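PDB 2HQB: transcriptional activator of comK gene from Bacillus halodurans, which is probably a membrane-attached ligand-binding lipoprotein of the BMP family, thought to activate expression of the competence gene comK. Local coordinates for residues Y253-D257 against G258-L262; G109-M112 against G113-G117. All coordinates share one frame; numbering follows the deposited sequence.

Contact 1: residues Y253-D257 against G258-L262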
ATOM      1  N   TYR A 253      -1.393 -10.608   0.078  1.00 48.10           N
ATOM      2  CA  TYR A 253      -2.403 -10.199   1.055  1.00 46.68           C
ATOM      3  C   TYR A 253      -3.444  -9.240   0.500  1.00 47.76           C
ATOM      4  O   TYR A 253      -3.129  -8.389  -0.331  1.00 47.86           O
ATOM      5  CB  TYR A 253      -1.700  -9.599   2.261  1.00 44.93           C
ATOM      6  CG  TYR A 253      -0.677 -10.541   2.848  1.00 37.08           C
ATOM      7  CD1 TYR A 253       0.510 -10.826   2.180  1.00 46.93           C
ATOM      8  CD2 TYR A 253      -0.906 -11.160   4.055  1.00 40.31           C
ATOM      9  CE1 TYR A 253       1.438 -11.712   2.716  1.00 48.14           C
ATOM     10  CE2 TYR A 253       0.009 -12.036   4.596  1.00 47.63           C
ATOM     11  CZ  TYR A 253       1.176 -12.312   3.929  1.00 48.12           C
ATOM     12  OH  TYR A 253       2.051 -13.213   4.491  1.00 58.06           O
ATOM     13  N   ASP A 254      -4.685  -9.374   0.963  1.00 47.00           N
ATOM     14  CA  ASP A 254      -5.782  -8.545   0.449  1.00 50.98           C
ATOM     15  C   ASP A 254      -6.815  -8.339   1.534  1.00 55.42           C
ATOM     16  O   ASP A 254      -6.515  -8.534   2.711  1.00 58.84           O
ATOM     17  CB  ASP A 254      -6.437  -9.255  -0.737  1.00 54.93           C
ATOM     18  CG  ASP A 254      -7.184  -8.323  -1.650  1.00 56.45           C
ATOM     19  OD1 ASP A 254      -7.415  -7.163  -1.263  1.00 64.22           O
ATOM     20  OD2 ASP A 254      -7.553  -8.767  -2.761  1.00 56.48           O
ATOM     21  N   PHE A 255      -8.033  -7.955   1.152  1.00 58.40           N
ATOM     22  CA  PHE A 255      -9.102  -7.732   2.143  1.00 59.77           C
ATOM     23  C   PHE A 255      -9.394  -8.938   3.026  1.00 63.49           C
ATOM     24  O   PHE A 255      -9.742  -8.795   4.187  1.00 60.99           O
ATOM     25  CB  PHE A 255     -10.396  -7.333   1.464  1.00 47.61           C
ATOM     26  CG  PHE A 255     -10.524  -5.856   1.198  1.00 46.83           C
ATOM     27  CD1 PHE A 255     -10.229  -5.332  -0.058  1.00 40.59           C
ATOM     28  CD2 PHE A 255     -11.066  -5.010   2.160  1.00 44.61           C
ATOM     29  CE1 PHE A 255     -10.488  -3.995  -0.355  1.00 29.40           C
ATOM     30  CE2 PHE A 255     -11.325  -3.671   1.863  1.00 48.24           C
ATOM     31  CZ  PHE A 255     -11.040  -3.166   0.603  1.00 34.50           C
ATOM     32  N   GLN A 256      -9.251 -10.127   2.458  1.00 70.36           N
ATOM     33  CA  GLN A 256      -9.506 -11.365   3.183  1.00 68.61           C
ATOM     34  C   GLN A 256      -8.471 -11.623   4.285  1.00 69.68           C
ATOM     35  O   GLN A 256      -8.792 -12.201   5.311  1.00 73.30           O
ATOM     36  CB  GLN A 256      -9.518 -12.536   2.201  1.00 63.84           C
ATOM     37  CG  GLN A 256     -10.048 -12.188   0.802  1.00 74.04           C
ATOM     38  CD  GLN A 256      -8.943 -12.154  -0.252  1.00 80.63           C
ATOM     39  OE1 GLN A 256      -8.069 -13.017  -0.264  1.00 87.19           O
ATOM     40  NE2 GLN A 256      -8.985 -11.166  -1.142  1.00 85.57           N
ATOM     41  N   ASP A 257      -7.232 -11.189   4.087  1.00 67.61           N
ATOM     42  CA  ASP A 257      -6.196 -11.417   5.086  1.00 60.55           C
ATOM     43  C   ASP A 257      -6.217 -10.377   6.196  1.00 58.45           C
ATOM     44  O   ASP A 257      -5.464 -10.487   7.154  1.00 60.87           O
ATOM     45  CB  ASP A 257      -4.818 -11.452   4.429  1.00 62.65           C
ATOM     46  CG  ASP A 257      -4.789 -12.299   3.152  1.00 78.68           C
ATOM     47  OD1 ASP A 257      -3.678 -12.658   2.701  1.00 84.12           O
ATOM     48  OD2 ASP A 257      -5.865 -12.598   2.586  1.00 79.99           O
ATOM     49  N   GLY A 258      -7.078  -9.368   6.068  1.00 59.48           N
ATOM     50  CA  GLY A 258      -7.197  -8.328   7.098  1.00 61.59           C
ATOM     51  C   GLY A 258      -6.189  -7.176   7.163  1.00 64.26           C
ATOM     52  O   GLY A 258      -6.172  -6.395   8.122  1.00 63.07           O
ATOM     53  N   VAL A 259      -5.355  -7.050   6.137  1.00 61.71           N
ATOM     54  CA  VAL A 259      -4.364  -6.010   6.133  1.00 55.98           C
ATOM     55  C   VAL A 259      -4.585  -5.070   4.971  1.00 60.44           C
ATOM     56  O   VAL A 259      -3.658  -4.380   4.508  1.00 64.03           O
ATOM     57  CB  VAL A 259      -2.967  -6.613   6.100  1.00 46.29           C
ATOM     58  CG1 VAL A 259      -2.754  -7.430   7.325  1.00 43.69           C
ATOM     59  CG2 VAL A 259      -2.798  -7.458   4.876  1.00 42.89           C
ATOM     60  N   VAL A 260      -5.823  -5.065   4.493  1.00 55.71           N
ATOM     61  CA  VAL A 260      -6.224  -4.171   3.414  1.00 52.87           C
ATOM     62  C   VAL A 260      -7.637  -3.752   3.722  1.00 58.51           C
ATOM     63  O   VAL A 260      -8.475  -4.586   4.073  1.00 65.03           O
ATOM     64  CB  VAL A 260      -6.230  -4.837   2.054  1.00 41.50           C
ATOM     65  CG1 VAL A 260      -6.922  -3.940   1.058  1.00 43.03           C
ATOM     66  CG2 VAL A 260      -4.815  -5.089   1.604  1.00 41.67           C
ATOM     67  N   SER A 261      -7.909  -2.464   3.584  1.00 57.76           N
ATOM     68  CA  SER A 261      -9.236  -1.964   3.883  1.00 55.24           C
ATOM     69  C   SER A 261      -9.586  -0.633   3.213  1.00 53.54           C
ATOM     70  O   SER A 261      -8.922  -0.191   2.267  1.00 54.40           O
ATOM     71  CB  SER A 261      -9.340  -1.800   5.389  1.00 53.48           C
ATOM     72  OG  SER A 261      -8.317  -0.933   5.840  1.00 49.46           O
ATOM     73  N   LEU A 262     -10.653  -0.015   3.711  1.00 50.22           N
ATOM     74  CA  LEU A 262     -11.078   1.288   3.244  1.00 51.09           C
ATOM     75  C   LEU A 262     -10.974   2.192   4.460  1.00 56.54           C
ATOM     76  O   LEU A 262     -11.137   1.731   5.589  1.00 53.20           O
ATOM     77  CB  LEU A 262     -12.523   1.273   2.748  1.00 50.21           C
ATOM     78  CG  LEU A 262     -12.800   0.802   1.330  1.00 45.37           C
ATOM     79  CD1 LEU A 262     -14.117   1.378   0.918  1.00 55.01           C
ATOM     80  CD2 LEU A 262     -11.753   1.286   0.379  1.00 57.83           C
TER
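The Phe255 ring carries Val260 on one face: Val260 CG1 sits 3.9 Å from the ring centroid and 17° off the normal, a CH-pi contact displaced toward the rim. Val260 holds CG1 anti to its backbone N (chi1 168°), which lays the methyl across the ring while its other methyl rests against the Asp254 backbone. The same face receives Ser261 N, and beyond the rim on that side Ser261 CA comes 3.4 Å from Phe255 CE2. Phe255 CZ reaches Leu262 CG at 4.4 Å. Val259 CG2 packs on Tyr253 CB at 3.6 Å and lies oblique to the tyrosine ring. The chain turns back through weak bonds, Gly258 N to Phe255 O (3.3 Å) and Asp257 N to Asp254 O (3.1 Å). Gly258 has a positive phi of 80°, where a CB would run into the Asp257 carbonyl. Asp254 divides its carboxylate, OD1 taking a weak bond from Phe255 N and OD2 pairing with the Tyr284 hydroxyl. With an alanine at Phe255, Val260 CG1 would probably lose its aromatic partner and a gap open beside Ser261 and Leu262. The turn's own polar bonds are weak, so its fold probably owes much to the apolar contacts of Phe255 and Val260.

Contact 2: residues G109-M112 against G113-G117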
ATOM      1  N   GLY A 109      -3.836  -5.262  -4.939  1.00 50.15           N
ATOM      2  CA  GLY A 109      -4.381  -3.952  -5.268  1.00 51.87           C
ATOM      3  C   GLY A 109      -5.732  -3.745  -5.945  1.00 51.78           C
ATOM      4  O   GLY A 109      -6.421  -2.774  -5.642  1.00 48.31           O
ATOM      5  N   TYR A 110      -6.113  -4.625  -6.867  1.00 55.97           N
ATOM      6  CA  TYR A 110      -7.389  -4.484  -7.575  1.00 55.45           C
ATOM      7  C   TYR A 110      -8.599  -4.240  -6.663  1.00 57.76           C
ATOM      8  O   TYR A 110      -9.306  -3.246  -6.832  1.00 56.59           O
ATOM      9  CB  TYR A 110      -7.641  -5.719  -8.429  1.00 52.40           C
ATOM     10  CG  TYR A 110      -8.858  -5.624  -9.326  1.00 55.45           C
ATOM     11  CD1 TYR A 110      -8.796  -5.002 -10.586  1.00 55.18           C
ATOM     12  CD2 TYR A 110     -10.084  -6.134  -8.904  1.00 55.69           C
ATOM     13  CE1 TYR A 110      -9.943  -4.894 -11.393  1.00 54.96           C
ATOM     14  CE2 TYR A 110     -11.225  -6.029  -9.693  1.00 51.38           C
ATOM     15  CZ  TYR A 110     -11.155  -5.410 -10.918  1.00 55.01           C
ATOM     16  OH  TYR A 110     -12.323  -5.252 -11.603  1.00 48.18           O
ATOM     17  N   ALA A 111      -8.839  -5.132  -5.700  1.00 59.20           N
ATOM     18  CA  ALA A 111      -9.980  -4.988  -4.789  1.00 59.16           C
ATOM     19  C   ALA A 111     -10.153  -3.594  -4.233  1.00 61.29           C
ATOM     20  O   ALA A 111     -11.121  -2.896  -4.541  1.00 61.81           O
ATOM     21  CB  ALA A 111      -9.863  -5.956  -3.634  1.00 62.62           C
HETATM   22  N   MSE A 112      -9.207  -3.184  -3.400  1.00 63.20           N
HETATM   23  CA  MSE A 112      -9.296  -1.874  -2.779  1.00 58.71           C
HETATM   24  C   MSE A 112      -9.570  -0.763  -3.770  1.00 54.28           C
HETATM   25  O   MSE A 112     -10.269   0.179  -3.449  1.00 56.71           O
HETATM   26  CB  MSE A 112      -8.019  -1.563  -1.989  1.00 61.91           C
HETATM   27  CG  MSE A 112      -6.851  -0.988  -2.793  1.00 59.12           C
HETATM   28 SE   MSE A 112      -5.221  -0.791  -1.671  1.00 76.65          SE
HETATM   29  CE  MSE A 112      -4.042  -0.133  -3.051  1.00 53.49           C
ATOM     30  N   GLY A 113      -9.033  -0.866  -4.975  1.00 51.70           N
ATOM     31  CA  GLY A 113      -9.251   0.185  -5.949  1.00 54.72           C
ATOM     32  C   GLY A 113     -10.679   0.212  -6.435  1.00 56.65           C
ATOM     33  O   GLY A 113     -11.263   1.270  -6.677  1.00 54.71           O
ATOM     34  N   TYR A 114     -11.239  -0.981  -6.568  1.00 56.63           N
ATOM     35  CA  TYR A 114     -12.588  -1.146  -7.025  1.00 51.33           C
ATOM     36  C   TYR A 114     -13.519  -0.449  -6.045  1.00 49.74           C
ATOM     37  O   TYR A 114     -14.156   0.552  -6.375  1.00 52.11           O
ATOM     38  CB  TYR A 114     -12.867  -2.632  -7.112  1.00 63.75           C
ATOM     39  CG  TYR A 114     -14.117  -3.008  -7.861  1.00 78.63           C
ATOM     40  CD1 TYR A 114     -14.139  -3.054  -9.258  1.00 79.91           C
ATOM     41  CD2 TYR A 114     -15.272  -3.349  -7.172  1.00 79.59           C
ATOM     42  CE1 TYR A 114     -15.279  -3.434  -9.937  1.00 80.66           C
ATOM     43  CE2 TYR A 114     -16.408  -3.726  -7.838  1.00 83.16           C
ATOM     44  CZ  TYR A 114     -16.411  -3.773  -9.213  1.00 85.77           C
ATOM     45  OH  TYR A 114     -17.555  -4.206  -9.835  1.00 96.96           O
ATOM     46  N   PHE A 115     -13.588  -0.971  -4.829  1.00 48.14           N
ATOM     47  CA  PHE A 115     -14.443  -0.392  -3.799  1.00 51.00           C
ATOM     48  C   PHE A 115     -14.237   1.102  -3.621  1.00 54.83           C
ATOM     49  O   PHE A 115     -15.197   1.829  -3.341  1.00 56.81           O
ATOM     50  CB  PHE A 115     -14.198  -1.100  -2.468  1.00 56.62           C
ATOM     51  CG  PHE A 115     -14.432  -2.555  -2.536  1.00 58.71           C
ATOM     52  CD1 PHE A 115     -15.681  -3.036  -2.889  1.00 58.19           C
ATOM     53  CD2 PHE A 115     -13.394  -3.441  -2.357  1.00 63.65           C
ATOM     54  CE1 PHE A 115     -15.893  -4.370  -3.072  1.00 57.24           C
ATOM     55  CE2 PHE A 115     -13.596  -4.795  -2.538  1.00 75.21           C
ATOM     56  CZ  PHE A 115     -14.855  -5.260  -2.901  1.00 67.55           C
ATOM     57  N   GLY A 116     -12.981   1.545  -3.749  1.00 54.18           N
ATOM     58  CA  GLY A 116     -12.656   2.955  -3.633  1.00 49.17           C
ATOM     59  C   GLY A 116     -13.304   3.691  -4.792  1.00 49.21           C
ATOM     60  O   GLY A 116     -13.857   4.780  -4.628  1.00 48.66           O
ATOM     61  N   GLY A 117     -13.223   3.083  -5.972  1.00 48.75           N
ATOM     62  CA  GLY A 117     -13.836   3.657  -7.153  1.00 52.29           C
ATOM     63  C   GLY A 117     -15.362   3.717  -7.045  1.00 56.44           C
ATOM     64  O   GLY A 117     -15.995   4.583  -7.664  1.00 55.61           O
TER
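Tyr110 and Tyr114, one helical turn apart, run side by side in the same direction, and the Tyr110 hydroxyl OH lies 3.7 Å from Tyr114 CD1. Their planes are only 27° apart, but with centroids separated by 5.9 Å the rings are slid past each other and barely overlap, so this is lateral packing rather than a full stack. Both rings project alike because each CG is anti to its own N (chi1 -174° and -167°). A quarter-turn round the helix, Ala111 CB touches Phe115 CE2 at 4.1 Å. Behind these side chains the spacing is set by backbone bonds of the i to i+4 kind: Tyr114 N to Tyr110 O (3.0 Å), Phe115 N to Ala111 O (3.1 Å) and Gly116 N to Met112 O (3.1 Å), while Gly113 N to Gly109 O is weak. In the next shell, the Tyr110 hydroxyl is hydrogen-bonded to Asp146, and Phe290 meets both tyrosine rings. Helix 110-122 packs on helix 139-150 through its tyrosines and on helix 271-286 through Phe115, which meets Ile277, Ala280 and Ile281; Met112, present as selenomethionine, extends toward Thr226 and Gln228 at strand 222-228.

Contact 2 comes first along the chain, and the centres of the two contacts lie about 11 Å apart. They touch directly: Phe255 CE1 is 3.4 Å from Met112 N, and the Phe255 and Phe115 rings meet edge-to-face. Each follows a strand of the parallel sheet, 102-107 before contact 2 and 249-253 before contact 1, and each leads into the other lobe, built round the mixed sheet that ends in strand 260-262. Three such crossings are characteristic of type I periplasmic binding proteins; these are two of them, the third running through helix 230-240. The two pack against each other, consistent with a place in the hinge about which the lobes probably move on ligand binding.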